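Phosphotriesterase homology protein (Escherichia coli, PDB 1BF6) hydrolyses phosphorylated glyceryl acetates, and also acts on aromatic acetates and propionates, with two zinc ions bound in each subunit. Local coordinates at residues A[55-60]-A[89-94]; A[106-111]-A[148-153]; A[166-171]-A[176-181]; A[207-212]-A[219-224]; A[227-232]-A[275-280]. One frame throughout, in Å; residues are numbered along the deposited sequence.

Contact 1 (A[55-60]-A[89-94])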
# COMPACT_ATOMS: atom_id res chain seq x y z
N ASN A 55 -1.07 -9.54 2.26
CA ASN A 55 -1.10 -10.24 3.55
C ASN A 55 -1.27 -11.76 3.32
O ASN A 55 -1.43 -12.22 2.17
CB ASN A 55 -2.10 -9.64 4.56
CG ASN A 55 -3.43 -9.25 3.96
OD1 ASN A 55 -4.12 -10.06 3.35
ND2 ASN A 55 -3.83 -8.00 4.20
N ARG A 56 -1.18 -12.55 4.38
CA ARG A 56 -1.23 -14.00 4.25
C ARG A 56 -2.20 -14.63 3.26
O ARG A 56 -1.77 -15.31 2.32
CB ARG A 56 -1.38 -14.68 5.62
CG ARG A 56 -1.29 -16.18 5.52
CD ARG A 56 -1.14 -16.84 6.87
NE ARG A 56 -1.22 -18.29 6.74
CZ ARG A 56 -1.12 -19.15 7.75
NH1 ARG A 56 -0.91 -18.71 8.98
NH2 ARG A 56 -1.26 -20.45 7.53
N TYR A 57 -3.49 -14.38 3.45
CA TYR A 57 -4.52 -14.97 2.61
C TYR A 57 -4.80 -14.30 1.27
O TYR A 57 -5.81 -14.57 0.62
CB TYR A 57 -5.77 -15.22 3.45
CG TYR A 57 -5.47 -16.13 4.62
CD1 TYR A 57 -5.40 -17.52 4.46
CD2 TYR A 57 -5.17 -15.60 5.89
CE1 TYR A 57 -5.04 -18.36 5.52
CE2 TYR A 57 -4.81 -16.44 6.95
CZ TYR A 57 -4.74 -17.81 6.76
OH TYR A 57 -4.38 -18.63 7.81
N MET A 58 -3.88 -13.43 0.87
CA MET A 58 -3.93 -12.76 -0.41
C MET A 58 -2.89 -13.47 -1.28
O MET A 58 -2.72 -13.16 -2.46
CB MET A 58 -3.57 -11.27 -0.28
CG MET A 58 -4.71 -10.39 0.22
SD MET A 58 -4.14 -8.72 0.66
CE MET A 58 -4.10 -7.93 -0.99
N GLY A 59 -2.19 -14.43 -0.68
CA GLY A 59 -1.18 -15.18 -1.42
C GLY A 59 0.24 -14.71 -1.20
O GLY A 59 1.09 -14.84 -2.09
N ARG A 60 0.52 -14.17 -0.01
CA ARG A 60 1.86 -13.70 0.33
C ARG A 60 2.87 -14.84 0.26
O ARG A 60 2.53 -16.01 0.49
CB ARG A 60 1.86 -13.08 1.74
CG ARG A 60 3.20 -12.43 2.19
CD ARG A 60 3.14 -11.98 3.66
NE ARG A 60 3.05 -13.13 4.56
CZ ARG A 60 2.41 -13.14 5.73
NH1 ARG A 60 1.81 -12.05 6.18
NH2 ARG A 60 2.33 -14.27 6.41
N PRO A 89 -10.93 -15.45 4.82
CA PRO A 89 -11.04 -16.90 5.00
C PRO A 89 -12.20 -17.06 6.00
O PRO A 89 -12.59 -16.08 6.66
CB PRO A 89 -9.71 -17.27 5.68
CG PRO A 89 -8.77 -16.20 5.22
CD PRO A 89 -9.61 -14.96 5.26
N GLU A 90 -12.75 -18.26 6.13
CA GLU A 90 -13.86 -18.52 7.05
C GLU A 90 -13.55 -18.14 8.49
O GLU A 90 -14.41 -17.60 9.20
CB GLU A 90 -14.23 -20.02 7.02
CG GLU A 90 -14.59 -20.57 5.64
CD GLU A 90 -15.92 -20.04 5.10
OE1 GLU A 90 -16.64 -19.33 5.85
OE2 GLU A 90 -16.26 -20.35 3.93
N HIS A 91 -12.31 -18.39 8.92
CA HIS A 91 -11.89 -18.11 10.29
C HIS A 91 -11.89 -16.66 10.78
O HIS A 91 -11.71 -16.41 11.98
CB HIS A 91 -10.57 -18.82 10.62
CG HIS A 91 -9.37 -18.28 9.90
ND1 HIS A 91 -8.69 -19.00 8.95
CD2 HIS A 91 -8.67 -17.13 10.08
CE1 HIS A 91 -7.61 -18.33 8.58
NE2 HIS A 91 -7.57 -17.19 9.26
N VAL A 92 -12.07 -15.70 9.88
CA VAL A 92 -12.13 -14.32 10.33
C VAL A 92 -13.41 -14.15 11.16
O VAL A 92 -13.43 -13.41 12.15
CB VAL A 92 -12.09 -13.31 9.15
CG1 VAL A 92 -12.37 -11.89 9.65
CG2 VAL A 92 -10.73 -13.38 8.47
N ALA A 93 -14.47 -14.87 10.80
CA ALA A 93 -15.72 -14.79 11.53
C ALA A 93 -15.71 -15.61 12.83
O ALA A 93 -16.26 -15.18 13.84
CB ALA A 93 -16.90 -15.23 10.65
N THR A 94 -15.06 -16.77 12.80
CA THR A 94 -15.02 -17.67 13.95
C THR A 94 -13.97 -17.37 15.01
O THR A 94 -14.14 -17.75 16.18
CB THR A 94 -14.94 -19.14 13.52
OG1 THR A 94 -13.72 -19.38 12.81
CG2 THR A 94 -16.14 -19.50 12.66

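Contact 2 (A[106-111]-A[148-153])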
# COMPACT_ATOMS: atom_id res chain seq x y z
N ASP A 106 2.30 -11.45 16.18
CA ASP A 106 3.34 -12.47 16.01
C ASP A 106 3.99 -12.41 14.63
O ASP A 106 5.14 -12.81 14.46
CB ASP A 106 2.78 -13.87 16.25
CG ASP A 106 2.40 -14.13 17.71
OD1 ASP A 106 2.65 -13.28 18.59
OD2 ASP A 106 1.84 -15.21 17.96
N GLU A 107 3.24 -11.98 13.62
CA GLU A 107 3.80 -11.88 12.28
C GLU A 107 4.80 -10.73 12.26
O GLU A 107 5.80 -10.79 11.54
CB GLU A 107 2.70 -11.71 11.23
CG GLU A 107 1.93 -13.03 10.97
CD GLU A 107 1.35 -13.14 9.56
OE1 GLU A 107 0.82 -12.14 9.03
OE2 GLU A 107 1.40 -14.26 9.01
N ILE A 108 4.56 -9.73 13.11
CA ILE A 108 5.42 -8.55 13.25
C ILE A 108 6.65 -8.87 14.11
O ILE A 108 7.78 -8.51 13.76
CB ILE A 108 4.65 -7.38 13.91
CG1 ILE A 108 3.69 -6.75 12.91
CG2 ILE A 108 5.60 -6.35 14.54
CD1 ILE A 108 2.70 -5.80 13.53
N GLU A 109 6.43 -9.61 15.20
CA GLU A 109 7.47 -9.95 16.16
C GLU A 109 8.32 -11.19 15.90
O GLU A 109 9.52 -11.16 16.13
CB GLU A 109 6.89 -10.05 17.60
CG GLU A 109 6.10 -8.83 18.07
CD GLU A 109 6.98 -7.66 18.49
OE1 GLU A 109 8.12 -7.54 18.00
OE2 GLU A 109 6.53 -6.85 19.32
N GLN A 110 7.70 -12.28 15.45
CA GLN A 110 8.44 -13.51 15.21
C GLN A 110 8.82 -13.79 13.76
O GLN A 110 9.94 -14.22 13.48
CB GLN A 110 7.67 -14.72 15.75
CG GLN A 110 7.11 -14.57 17.16
CD GLN A 110 8.15 -14.13 18.17
OE1 GLN A 110 9.29 -14.63 18.19
NE2 GLN A 110 7.78 -13.17 19.01
N GLY A 111 7.88 -13.61 12.84
CA GLY A 111 8.17 -13.87 11.44
C GLY A 111 6.95 -14.28 10.64
O GLY A 111 5.86 -14.53 11.18
N ASN A 148 -1.55 -0.78 18.71
CA ASN A 148 -1.40 -0.25 20.06
C ASN A 148 -0.36 -1.04 20.86
O ASN A 148 0.23 -0.52 21.80
CB ASN A 148 -2.76 -0.21 20.79
CG ASN A 148 -3.72 0.82 20.18
OD1 ASN A 148 -3.31 1.75 19.49
ND2 ASN A 148 -5.01 0.64 20.43
N GLN A 149 -0.07 -2.26 20.43
CA GLN A 149 0.91 -3.07 21.14
C GLN A 149 2.31 -2.98 20.53
O GLN A 149 3.31 -2.95 21.25
CB GLN A 149 0.47 -4.55 21.18
CG GLN A 149 -0.75 -4.82 22.06
CD GLN A 149 -0.55 -4.36 23.51
OE1 GLN A 149 0.47 -4.67 24.14
NE2 GLN A 149 -1.50 -3.61 24.03
N THR A 150 2.37 -2.90 19.20
CA THR A 150 3.66 -2.90 18.49
C THR A 150 4.12 -1.56 17.94
O THR A 150 5.29 -1.41 17.62
CB THR A 150 3.64 -3.89 17.31
OG1 THR A 150 2.70 -3.44 16.33
CG2 THR A 150 3.27 -5.30 17.79
N GLY A 151 3.18 -0.64 17.76
CA GLY A 151 3.52 0.66 17.22
C GLY A 151 3.69 0.65 15.70
O GLY A 151 3.89 1.72 15.13
N ARG A 152 3.63 -0.52 15.06
CA ARG A 152 3.79 -0.56 13.59
C ARG A 152 2.59 0.14 12.94
O ARG A 152 1.44 -0.01 13.39
CB ARG A 152 3.96 -1.99 13.07
CG ARG A 152 5.17 -2.74 13.62
CD ARG A 152 6.45 -1.90 13.61
NE ARG A 152 6.83 -1.47 12.27
CZ ARG A 152 7.41 -0.30 11.98
NH1 ARG A 152 7.68 0.57 12.94
NH2 ARG A 152 7.68 0.02 10.72
N PRO A 153 2.84 0.92 11.88
CA PRO A 153 1.75 1.63 11.21
C PRO A 153 0.72 0.76 10.49
O PRO A 153 0.92 -0.43 10.27
CB PRO A 153 2.50 2.58 10.26
CG PRO A 153 3.67 1.81 9.88
CD PRO A 153 4.12 1.16 11.19

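Contact 3 (A[166-171]-A[176-181])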
# COMPACT_ATOMS: atom_id res chain seq x y z
N GLU A 166 -14.44 6.99 7.39
CA GLU A 166 -15.04 6.00 8.29
C GLU A 166 -13.97 5.09 8.88
O GLU A 166 -14.03 4.73 10.07
CB GLU A 166 -16.09 5.17 7.56
CG GLU A 166 -17.42 5.90 7.33
CD GLU A 166 -17.43 6.80 6.10
OE1 GLU A 166 -16.42 6.87 5.37
OE2 GLU A 166 -18.47 7.43 5.86
N GLN A 167 -12.97 4.73 8.07
CA GLN A 167 -11.87 3.89 8.53
C GLN A 167 -11.09 4.63 9.61
O GLN A 167 -10.67 4.04 10.60
CB GLN A 167 -10.88 3.58 7.40
CG GLN A 167 -11.42 2.75 6.24
CD GLN A 167 -10.36 2.47 5.19
OE1 GLN A 167 -9.29 3.09 5.19
NE2 GLN A 167 -10.63 1.52 4.31
N LEU A 168 -10.85 5.93 9.39
CA LEU A 168 -10.09 6.74 10.34
C LEU A 168 -10.83 6.93 11.66
O LEU A 168 -10.21 6.86 12.72
CB LEU A 168 -9.73 8.10 9.72
CG LEU A 168 -8.79 8.08 8.50
CD1 LEU A 168 -8.49 9.51 8.07
CD2 LEU A 168 -7.50 7.35 8.85
N ALA A 169 -12.14 7.17 11.58
CA ALA A 169 -12.99 7.34 12.76
C ALA A 169 -12.99 6.05 13.60
O ALA A 169 -12.90 6.10 14.83
CB ALA A 169 -14.41 7.69 12.34
N LEU A 170 -13.06 4.90 12.92
CA LEU A 170 -13.04 3.60 13.60
C LEU A 170 -11.70 3.37 14.31
O LEU A 170 -11.64 2.98 15.49
CB LEU A 170 -13.31 2.47 12.59
CG LEU A 170 -13.42 1.04 13.13
CD1 LEU A 170 -14.60 0.95 14.11
CD2 LEU A 170 -13.62 0.06 11.99
N LEU A 171 -10.61 3.62 13.59
CA LEU A 171 -9.28 3.43 14.16
C LEU A 171 -9.01 4.38 15.33
O LEU A 171 -8.48 3.96 16.36
CB LEU A 171 -8.21 3.55 13.07
CG LEU A 171 -8.23 2.43 12.02
CD1 LEU A 171 -7.27 2.77 10.88
CD2 LEU A 171 -7.85 1.09 12.65
N VAL A 176 -6.00 4.64 18.09
CA VAL A 176 -4.90 4.80 17.14
C VAL A 176 -4.61 6.26 16.81
O VAL A 176 -5.54 7.04 16.57
CB VAL A 176 -5.19 4.02 15.82
CG1 VAL A 176 -4.05 4.21 14.82
CG2 VAL A 176 -5.39 2.54 16.12
N ASP A 177 -3.33 6.64 16.89
CA ASP A 177 -2.86 8.00 16.55
C ASP A 177 -2.93 7.99 15.02
O ASP A 177 -2.17 7.26 14.38
CB ASP A 177 -1.41 8.16 17.00
CG ASP A 177 -0.85 9.56 16.75
OD1 ASP A 177 -1.23 10.21 15.75
OD2 ASP A 177 0.01 10.01 17.54
N LEU A 178 -3.84 8.79 14.44
CA LEU A 178 -4.03 8.81 12.99
C LEU A 178 -2.82 9.13 12.13
O LEU A 178 -2.81 8.83 10.92
CB LEU A 178 -5.25 9.65 12.59
CG LEU A 178 -6.61 9.20 13.16
CD1 LEU A 178 -7.73 10.06 12.62
CD2 LEU A 178 -6.86 7.73 12.86
N SER A 179 -1.78 9.71 12.74
CA SER A 179 -0.55 10.02 12.00
C SER A 179 0.20 8.73 11.70
O SER A 179 1.18 8.72 10.96
CB SER A 179 0.34 10.98 12.81
OG SER A 179 0.95 10.33 13.90
N ARG A 180 -0.27 7.63 12.29
CA ARG A 180 0.35 6.32 12.08
C ARG A 180 -0.49 5.46 11.11
O ARG A 180 -0.25 4.27 10.95
CB ARG A 180 0.55 5.62 13.43
CG ARG A 180 1.37 6.44 14.44
CD ARG A 180 2.79 6.73 13.92
NE ARG A 180 3.59 5.52 13.78
CZ ARG A 180 4.31 5.19 12.71
NH1 ARG A 180 4.36 6.00 11.65
NH2 ARG A 180 4.95 4.03 12.67
N VAL A 181 -1.44 6.11 10.45
CA VAL A 181 -2.33 5.47 9.47
C VAL A 181 -2.17 6.14 8.09
O VAL A 181 -2.08 7.37 7.99
CB VAL A 181 -3.81 5.60 9.89
CG1 VAL A 181 -4.74 4.98 8.85
CG2 VAL A 181 -4.04 4.95 11.26

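Contact 4 (A[207-212]-A[219-224]). With SO4 (sulfate ion), chain F.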
# COMPACT_ATOMS: atom_id res chain seq x y z
N PHE A 207 -1.91 8.17 -3.38
CA PHE A 207 -2.31 8.21 -4.78
C PHE A 207 -1.48 7.02 -5.26
O PHE A 207 -0.33 7.18 -5.72
CB PHE A 207 -1.85 9.52 -5.46
CG PHE A 207 -2.72 10.73 -5.12
CD1 PHE A 207 -2.93 11.11 -3.79
CD2 PHE A 207 -3.31 11.48 -6.13
CE1 PHE A 207 -3.73 12.23 -3.48
CE2 PHE A 207 -4.10 12.60 -5.84
CZ PHE A 207 -4.31 12.98 -4.51
N ASP A 208 -2.03 5.83 -5.07
CA ASP A 208 -1.34 4.58 -5.40
C ASP A 208 -1.91 3.74 -6.55
O ASP A 208 -1.55 2.56 -6.68
CB ASP A 208 -1.22 3.68 -4.16
CG ASP A 208 -2.56 3.49 -3.45
OD1 ASP A 208 -3.61 3.56 -4.11
OD2 ASP A 208 -2.55 3.30 -2.21
N THR A 209 -2.80 4.33 -7.35
CA THR A 209 -3.37 3.62 -8.49
C THR A 209 -2.92 4.31 -9.80
O THR A 209 -3.61 4.27 -10.82
CB THR A 209 -4.91 3.53 -8.42
OG1 THR A 209 -5.48 4.84 -8.36
CG2 THR A 209 -5.35 2.72 -7.18
N ILE A 210 -1.75 4.95 -9.72
CA ILE A 210 -1.16 5.65 -10.86
C ILE A 210 -1.01 4.68 -12.02
O ILE A 210 -0.49 3.58 -11.85
CB ILE A 210 0.21 6.24 -10.47
CG1 ILE A 210 0.01 7.45 -9.55
CG2 ILE A 210 1.02 6.62 -11.72
CD1 ILE A 210 1.24 7.80 -8.72
N GLY A 211 -1.50 5.08 -13.20
CA GLY A 211 -1.42 4.23 -14.38
C GLY A 211 -2.70 3.46 -14.67
O GLY A 211 -2.86 2.93 -15.77
N LYS A 212 -3.61 3.38 -13.70
CA LYS A 212 -4.87 2.66 -13.87
C LYS A 212 -5.91 3.64 -14.41
O LYS A 212 -6.94 3.91 -13.80
CB LYS A 212 -5.31 2.03 -12.53
CG LYS A 212 -4.23 1.08 -11.99
CD LYS A 212 -4.68 0.15 -10.87
CE LYS A 212 -3.55 -0.82 -10.57
NZ LYS A 212 -3.96 -1.87 -9.61
N GLU A 219 -4.28 12.32 -15.48
CA GLU A 219 -4.39 13.77 -15.61
C GLU A 219 -5.16 14.34 -14.41
O GLU A 219 -4.86 15.44 -13.92
CB GLU A 219 -5.11 14.13 -16.91
CG GLU A 219 -5.32 15.64 -17.09
CD GLU A 219 -6.09 16.00 -18.36
OE1 GLU A 219 -6.53 15.08 -19.08
OE2 GLU A 219 -6.25 17.22 -18.63
N LYS A 220 -6.17 13.61 -13.95
CA LYS A 220 -6.97 14.04 -12.81
C LYS A 220 -6.24 13.79 -11.49
O LYS A 220 -6.45 14.52 -10.54
CB LYS A 220 -8.35 13.40 -12.84
CG LYS A 220 -9.20 13.92 -13.98
CD LYS A 220 -10.63 13.44 -13.89
CE LYS A 220 -11.46 14.08 -15.00
NZ LYS A 220 -12.91 13.79 -14.87
N ARG A 221 -5.39 12.76 -11.45
CA ARG A 221 -4.59 12.48 -10.26
C ARG A 221 -3.61 13.67 -10.12
O ARG A 221 -3.42 14.21 -9.03
CB ARG A 221 -3.78 11.18 -10.42
CG ARG A 221 -4.61 9.89 -10.47
CD ARG A 221 -3.72 8.65 -10.45
NE ARG A 221 -4.52 7.44 -10.34
CZ ARG A 221 -5.12 6.82 -11.36
NH1 ARG A 221 -5.00 7.27 -12.60
NH2 ARG A 221 -5.94 5.80 -11.12
N ILE A 222 -3.04 14.09 -11.25
CA ILE A 222 -2.11 15.22 -11.27
C ILE A 222 -2.80 16.50 -10.78
O ILE A 222 -2.24 17.23 -9.96
CB ILE A 222 -1.46 15.40 -12.69
CG1 ILE A 222 -0.37 14.34 -12.87
CG2 ILE A 222 -0.89 16.81 -12.86
CD1 ILE A 222 0.16 14.22 -14.29
N ALA A 223 -4.04 16.72 -11.22
CA ALA A 223 -4.81 17.90 -10.81
C ALA A 223 -5.03 17.88 -9.28
O ALA A 223 -4.93 18.92 -8.63
CB ALA A 223 -6.13 17.96 -11.54
N MET A 224 -5.32 16.70 -8.72
CA MET A 224 -5.53 16.58 -7.28
C MET A 224 -4.21 16.82 -6.55
O MET A 224 -4.19 17.48 -5.51
CB MET A 224 -6.13 15.23 -6.89
CG MET A 224 -7.61 15.09 -7.25
SD MET A 224 -8.52 13.92 -6.18
CE MET A 224 -7.90 12.38 -6.79
S SO4 F . -6.89 -4.42 -10.54
O1 SO4 F . -7.87 -4.94 -11.50
O2 SO4 F . -6.26 -5.59 -9.80
O3 SO4 F . -5.73 -3.64 -11.22
O4 SO4 F . -7.59 -3.45 -9.59

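Contact 5 (A[227-232]-A[275-280])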
# COMPACT_ATOMS: atom_id res chain seq x y z
N ALA A 227 -3.69 20.45 -6.15
CA ALA A 227 -4.56 21.04 -5.12
C ALA A 227 -3.88 20.90 -3.75
O ALA A 227 -3.90 21.82 -2.94
CB ALA A 227 -5.92 20.35 -5.11
N LEU A 228 -3.24 19.75 -3.53
CA LEU A 228 -2.55 19.48 -2.28
C LEU A 228 -1.28 20.33 -2.17
O LEU A 228 -1.00 20.92 -1.12
CB LEU A 228 -2.24 17.98 -2.16
CG LEU A 228 -3.52 17.14 -2.18
CD1 LEU A 228 -3.18 15.66 -2.06
CD2 LEU A 228 -4.48 17.58 -1.07
N ARG A 229 -0.54 20.43 -3.26
CA ARG A 229 0.66 21.24 -3.29
C ARG A 229 0.32 22.72 -3.03
O ARG A 229 1.01 23.41 -2.27
CB ARG A 229 1.35 21.11 -4.65
CG ARG A 229 2.58 21.98 -4.80
CD ARG A 229 3.15 21.86 -6.19
NE ARG A 229 4.34 22.68 -6.34
CZ ARG A 229 4.47 23.65 -7.23
NH1 ARG A 229 3.46 23.94 -8.05
NH2 ARG A 229 5.59 24.34 -7.29
N ASP A 230 -0.77 23.20 -3.64
CA ASP A 230 -1.21 24.59 -3.49
C ASP A 230 -1.58 24.93 -2.05
O ASP A 230 -1.54 26.09 -1.65
CB ASP A 230 -2.42 24.89 -4.37
CG ASP A 230 -2.13 24.80 -5.86
OD1 ASP A 230 -0.96 24.99 -6.28
OD2 ASP A 230 -3.09 24.52 -6.61
N ARG A 231 -1.98 23.92 -1.29
CA ARG A 231 -2.38 24.12 0.10
C ARG A 231 -1.27 23.75 1.10
O ARG A 231 -1.50 23.74 2.32
CB ARG A 231 -3.66 23.33 0.39
CG ARG A 231 -4.86 23.83 -0.37
CD ARG A 231 -5.96 22.78 -0.42
NE ARG A 231 -7.19 23.28 -1.02
CZ ARG A 231 -7.40 23.46 -2.33
NH1 ARG A 231 -6.44 23.19 -3.21
NH2 ARG A 231 -8.58 23.90 -2.74
N GLY A 232 -0.09 23.46 0.56
CA GLY A 232 1.05 23.08 1.38
C GLY A 232 0.87 21.77 2.13
O GLY A 232 1.44 21.58 3.21
N GLN A 275 11.48 19.26 -8.28
CA GLN A 275 11.99 17.95 -7.90
C GLN A 275 11.94 17.78 -6.37
O GLN A 275 11.85 16.65 -5.88
CB GLN A 275 13.41 17.75 -8.42
CG GLN A 275 13.96 16.34 -8.25
CD GLN A 275 13.09 15.27 -8.91
OE1 GLN A 275 12.75 15.36 -10.08
NE2 GLN A 275 12.73 14.26 -8.14
N ALA A 276 12.01 18.89 -5.64
CA ALA A 276 11.94 18.88 -4.18
C ALA A 276 10.54 18.44 -3.77
O ALA A 276 10.38 17.68 -2.83
CB ALA A 276 12.24 20.26 -3.62
N ASP A 277 9.52 18.97 -4.46
CA ASP A 277 8.11 18.61 -4.21
C ASP A 277 7.97 17.09 -4.39
O ASP A 277 7.34 16.40 -3.58
CB ASP A 277 7.16 19.27 -5.22
CG ASP A 277 6.98 20.77 -5.01
OD1 ASP A 277 7.08 21.27 -3.86
OD2 ASP A 277 6.72 21.46 -6.02
N VAL A 278 8.55 16.58 -5.47
CA VAL A 278 8.51 15.15 -5.77
C VAL A 278 9.20 14.35 -4.66
O VAL A 278 8.65 13.36 -4.17
CB VAL A 278 9.22 14.84 -7.13
CG1 VAL A 278 9.37 13.33 -7.35
CG2 VAL A 278 8.47 15.49 -8.29
N ASP A 279 10.38 14.80 -4.24
CA ASP A 279 11.15 14.10 -3.20
C ASP A 279 10.45 14.07 -1.84
O ASP A 279 10.70 13.16 -1.05
CB ASP A 279 12.59 14.65 -3.11
CG ASP A 279 13.43 14.32 -4.35
OD1 ASP A 279 12.94 13.59 -5.25
OD2 ASP A 279 14.60 14.76 -4.43
N VAL A 280 9.58 15.04 -1.57
CA VAL A 280 8.84 15.05 -0.31
C VAL A 280 7.93 13.81 -0.30
O VAL A 280 7.92 13.04 0.67
CB VAL A 280 7.99 16.33 -0.16
CG1 VAL A 280 6.97 16.17 0.96
CG2 VAL A 280 8.89 17.51 0.16

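Contact 1 (A[55-60]-A[89-94])
Tyr-57 meets Pro-89 and His-91 where two parts of the TIM barrel come together, a loop after strand 47-52 and the start of the short helix 91-94. The tight part is the ring of Tyr-57, whose CG stands anti to the carbonyl carbon (chi1 -58°), turning the ring onto Pro-89. Pro-89 CG lies over one face in a CH-pi contact, 3.8 Å from the Tyr-57 ring centroid and 28° off its normal, and only 3.4 Å from Tyr-57 CG. His-91 adds an offset edge-to-face pair: its edge points toward the tyrosine face, the centroids of the Tyr-57 and His-91 rings are 5.0 Å apart and the planes stand at 74°. His-91 NE2 is also hydrogen-bonded to Tyr-82 OH. On the opposite face lies the solvent side, where the exposed Arg-56 runs outward with its CG near the rim of the ring. An alanine in place of Tyr-57 would probably leave Pro-89 CG without the ring beneath it and the His-91 edge without a face to meet. At the outer end of the ring, Tyr-57 OH comes to 3.3 Å from His-91 CE1 and sits over the centre of the Arg-56 guanidinium.

Contact 2 (A[106-111]-A[148-153])
The C-terminal ends of two consecutive helices, 97-109 and 134-150, meet through Ile-108 of the first and Thr-150 and Arg-152 of the second. Ile-108 and Thr-150 reach toward each other tip to tip, with Ile-108 CD1 at 3.7 Å from Thr-150 OG1. The other branch of the isoleucine, CG2, points anti to the backbone N (chi1 of CG1 -75°), and this brings it against the aliphatic part of Arg-152, where Ile-108 CG2 lies 3.8 Å from Arg-152 CG. The contact is therefore one of van der Waals packing. Both helices belong to the outer layer of the TIM barrel, and each gives way to a glycine of positive phi, Gly-111 and Gly-151, where the chain turns back toward the next strand. Past Gly-151, Arg-152 N makes a weak bond of 3.3 Å to Thr-150 OG1, whose stronger partner is Ala-146 O one helical turn back. Arg-152 bends at chi2 and chi3, so that its guanidinium turns back over Pro-153 CD, which lies above the centre of one face. From there NE is hydrogen-bonded to Gly-120 O and NH2 to Phe-290 O, two backbone carbonyls that fix the rotation of the group. On the more exposed flank Glu-109, bent at chi2, runs past the threonine in the opposite direction, and Glu-109 OE2 approaches Thr-150 CG2 to 3.9 Å.

Contact 3 (A[166-171]-A[176-181])
The flat carbonyl of Leu-171 takes the N-H of Val-176 obliquely, tilted 34° out of its plane, in a bond of 3.1 Å between Val-176 N and Leu-171 O. Val-176 CB rests on the same oxygen. The other flat group is the carboxylate of Asp-177, a glucose-binding residue: Ser-179 N and OG both approach its OD1 from one face, and the backbone bond closes an Asx turn that leads into the short 3-10 segment 178-179. Apolar branches fill the rest. With CG anti to the carbonyl carbon (chi1 -60°), Leu-178 reaches the helix: its CD2 lies 3.5 Å from Leu-168 O, while its CD1 is 4.0 Å from Leu-168 CB. Deeper in, Val-181 wedges between two leucines, with CG1 at 3.6 Å from Leu-168 CD2 and CG2 at 3.9 Å from Leu-171 CD1. A serine in place of Leu-178 would probably open a gap over the Leu-168 carbonyl and against its CB. The whole contact is buried and joins helix 164-173 to the loop that returns the chain to strand 181-183, the second half of a beta-alpha-beta crossover in the barrel; helix 134-150 backs Val-176 through Ala-144 and His-147.

Contact 4 (A[207-212]-A[219-224])
Arg-221 and Thr-209 carry the polar part of the contact. The arginine chain is extended from CG to NE and meets the threonine side chain at about a right angle. Its strongest bond across the contact runs from Arg-221 NH2 to Thr-209 OG1, 3.0 Å long and only 12° out of the guanidinium plane. Two weak bonds add to it: Arg-221 NE to the same OG1, at 3.4 Å, and Arg-221 NH2 to Lys-212 O, also at the guanidinium edge. The carbonyl oxygen of Thr-209 lies over one face instead, close but too badly angled to be bonded; it accepts from Lys-212 N, closing a type II beta turn.

Charge partners come from outside the two segments. Asp-218 pairs with Arg-221 NH1 and Asp-187 with NE, and Asp-187 also holds Thr-209 OG1, so two carboxylates probably balance the buried guanidinium. This is the loop between strand 204-207 and helix 218-230 of the TIM barrel, on the zinc-bearing side: Asp-208 OD1 is hydrogen-bonded to ND1 of the zinc ligand His-185.

In the apolar packing, Ile-210 CG1 lies against Arg-221 CD. Further along the helix, Met-224 CB sits at the edge of the Phe-207 ring, in its plane, at 3.5 Å from Phe-207 CE2.

The extended Lys-212 chain brings NZ into a hydrogen bond of 3.0 Å with O3 of a sulfate ion, probably from the crystallisation liquor, which Thr-244 and Tyr-215 also bind; NZ is bonded as well to the backbone O of the zinc ligand Asp-242.

Contact 5 (A[227-232]-A[275-280])
Arg-229 NE and Asp-277 OD2 form the shortest polar bond of the contact, a salt bridge of 2.7 Å. It is short but bent. Its N-H...O angle is 131°, and the oxygen is met from above the carboxylate plane, 51° out of it. Nor does the oxygen lie in the plane of the arginine head, from which it is tilted by 32°. The hydrogen bond thus joins one nitrogen to one oxygen, in place of a coplanar two-pronged pairing. Arg-229 crosses the gap because CG stands anti to the backbone N and the chain stays extended as far as NE, where it meets the aspartate side chain at about a right angle. Phe-273 and Leu-234 touch the arginine side chain, and Leu-234 touches Asp-277 as well. Asp-277 N is itself hydrogen-bonded to Ser-274 OG. On the arginine's own side, Gly-232, with positive phi, is the C' residue of a Schellman motif that ends helix 218-230: Leu-233 N bonds to Leu-228 O, and Gly-232 N to Arg-229 O at 3.0 Å. The contact thus joins the C-terminal end of helix 218-230 to the start of helix 275-289 at the surface of the barrel, with helix 192-200 beside the former and helix 259-270 packed on the latter.

How the contacts relate
The five contacts follow one another along the chain, each closing before the next opens, so none nests in or crosses another. Contact 1 brackets strand 75-80 and ties the loop before it to the short helix after it; contact 2 then spans strand 122-126 and joins the helices before and after it. A salt bridge from Arg-60 NH2 to Glu-107 OE2, 2.8 Å long, connects them. Contact 3 closes a short turn between helix and strand, and touches contact 2 where Pro-153 packs on Arg-180. Across the barrel, contact 4 closes the loop ahead of helix 218-230, and contact 5 bonds that helix to 275-289, near the C terminus. Phe-207 packing on Leu-228 links these last two.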